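Local coordinates for protein beta-galactosidase (Streptococcus pneumoniae, PDB 4CU9) that hydrolyses terminal beta-galactosides as the full-length enzyme, the deposited fragment being a calcium-containing carbohydrate-binding module that probably recognises sugar ligands, at residues 20-25 with 60-65. Sequence-based numbering, arbitrary orientation.
Sequences FASATN and PEVSAG
Phe20 and Gly65 form an antiparallel hydrogen-bonded pair where strand 18-21 edges strand 61-70. Phe20 N donates to Gly65 O, and Gly65 N returns a nearly straight bond to Phe20 O (2.8 Å, 168°). With CG between its backbone N and carbonyl carbon (chi1 70°), the Phe20 ring folds back across the partner strand, and Gly65 CA sits over one face in a CH-pi contact, 3.9 Å from the centroid, offset toward the rim. CE1 comes within 3.3 Å of Gly65 C; Gly65 has no beta carbon to meet CZ, so the ring can lie close. On the other sheet face Ala21 CB meets Ala64 CB at 4.1 Å, beside Trp49. Segment 20-25 then turns away, but Ser22 prolongs the pairing: its N donates to Ser63 O, while its OG, likewise between N and carbonyl carbon, accepts from Ser63 N (3.0 Å, 172°). Val62 CG2 closes the packing 3.5 Å from Ser22 OG; the loose side is partly exposed Ala23, its O 4.2 Å from Val62 CG2. In this beta-sandwich module of galactose-binding-domain type, the serine hydroxyl thus stands in for a main-chain acceptor, satisfying a buried strand amide where regular pairing ends.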
loop_
_atom_site.group_PDB
_atom_site.type_symbol
_atom_site.label_atom_id
_atom_site.label_comp_id
_atom_site.label_asym_id
_atom_site.label_seq_id
_atom_site.Cartn_x
_atom_site.Cartn_y
_atom_site.Cartn_z
ATOM N N PHE A 20 4.072 -0.311 4.370
ATOM C CA PHE A 20 5.231 0.052 3.532
ATOM C C PHE A 20 4.799 0.610 2.210
ATOM O O PHE A 20 3.676 0.299 1.710
ATOM C CB PHE A 20 6.213 -1.123 3.357
ATOM C CG PHE A 20 5.664 -2.213 2.499
ATOM C CD1 PHE A 20 4.872 -3.189 3.046
ATOM C CD2 PHE A 20 5.863 -2.169 1.145
ATOM C CE1 PHE A 20 4.333 -4.179 2.216
ATOM C CE2 PHE A 20 5.317 -3.129 0.318
ATOM C CZ PHE A 20 4.550 -4.120 0.864
ATOM N N ALA A 21 5.716 1.350 1.576
ATOM C CA ALA A 21 5.515 1.853 0.234
ATOM C C ALA A 21 6.792 1.984 -0.595
ATOM O O ALA A 21 7.875 2.190 -0.057
ATOM C CB ALA A 21 4.750 3.170 0.247
ATOM N N SER A 22 6.646 1.821 -1.899
ATOM C CA SER A 22 7.752 2.065 -2.826
ATOM C C SER A 22 8.254 3.517 -2.764
ATOM O O SER A 22 9.463 3.754 -2.921
ATOM C CB SER A 22 7.360 1.677 -4.253
ATOM O OG SER A 22 6.272 2.413 -4.760
ATOM N N ALA A 23 7.319 4.457 -2.626
ATOM C CA ALA A 23 7.631 5.879 -2.458
ATOM C C ALA A 23 6.609 6.589 -1.591
ATOM O O ALA A 23 5.461 6.204 -1.576
ATOM C CB ALA A 23 7.684 6.581 -3.799
ATOM N N THR A 24 7.027 7.657 -0.894
ATOM C CA THR A 24 6.112 8.388 -0.048
ATOM C C THR A 24 6.582 9.843 -0.002
ATOM O O THR A 24 7.788 10.103 0.006
ATOM C CB THR A 24 6.093 7.828 1.404
ATOM O OG1 THR A 24 5.633 6.475 1.439
ATOM C CG2 THR A 24 5.255 8.654 2.346
ATOM N N ASN A 25 5.627 10.765 0.034
ATOM C CA ASN A 25 5.900 12.200 0.231
ATOM C C ASN A 25 6.125 12.506 1.721
ATOM O O ASN A 25 5.317 13.168 2.375
ATOM C CB ASN A 25 4.743 13.000 -0.333
ATOM C CG ASN A 25 4.889 14.484 -0.121
ATOM O OD1 ASN A 25 5.956 15.053 -0.336
ATOM N ND2 ASN A 25 3.803 15.119 0.256
ATOM N N PRO A 60 3.764 5.816 -13.938
ATOM C CA PRO A 60 2.698 6.129 -12.975
ATOM C C PRO A 60 2.632 5.156 -11.796
ATOM O O PRO A 60 1.842 5.326 -10.895
ATOM C CB PRO A 60 1.447 6.024 -13.844
ATOM C CG PRO A 60 1.800 4.916 -14.759
ATOM C CD PRO A 60 3.192 5.250 -15.179
ATOM N N GLU A 61 3.452 4.131 -11.789
ATOM C CA GLU A 61 3.324 3.065 -10.799
ATOM C C GLU A 61 3.813 3.448 -9.420
ATOM O O GLU A 61 4.844 4.078 -9.279
ATOM C CB GLU A 61 4.052 1.804 -11.274
ATOM C CG GLU A 61 3.956 0.656 -10.271
ATOM C CD GLU A 61 4.647 -0.601 -10.785
ATOM O OE1 GLU A 61 4.269 -1.058 -11.870
ATOM O OE2 GLU A 61 5.507 -1.163 -10.101
ATOM N N VAL A 62 3.036 3.068 -8.397
ATOM C CA VAL A 62 3.467 3.123 -7.010
ATOM C C VAL A 62 2.817 1.924 -6.323
ATOM O O VAL A 62 1.702 1.552 -6.662
ATOM C CB VAL A 62 3.091 4.480 -6.349
ATOM C CG1 VAL A 62 1.604 4.772 -6.426
ATOM C CG2 VAL A 62 3.571 4.594 -4.909
ATOM N N SER A 63 3.547 1.314 -5.382
ATOM C CA SER A 63 3.025 0.222 -4.572
ATOM C C SER A 63 2.992 0.570 -3.111
ATOM O O SER A 63 3.897 1.259 -2.583
ATOM C CB SER A 63 3.881 -1.023 -4.758
ATOM O OG SER A 63 3.909 -1.390 -6.111
ATOM N N ALA A 64 1.925 0.143 -2.457
ATOM C CA ALA A 64 1.838 0.305 -1.010
ATOM C C ALA A 64 1.220 -0.959 -0.442
ATOM O O ALA A 64 0.398 -1.644 -1.113
ATOM C CB ALA A 64 1.072 1.557 -0.647
ATOM N N GLY A 65 1.695 -1.357 0.728
ATOM C CA GLY A 65 1.264 -2.594 1.330
ATOM C C GLY A 65 1.434 -2.740 2.826
ATOM O O GLY A 65 1.787 -1.771 3.535
#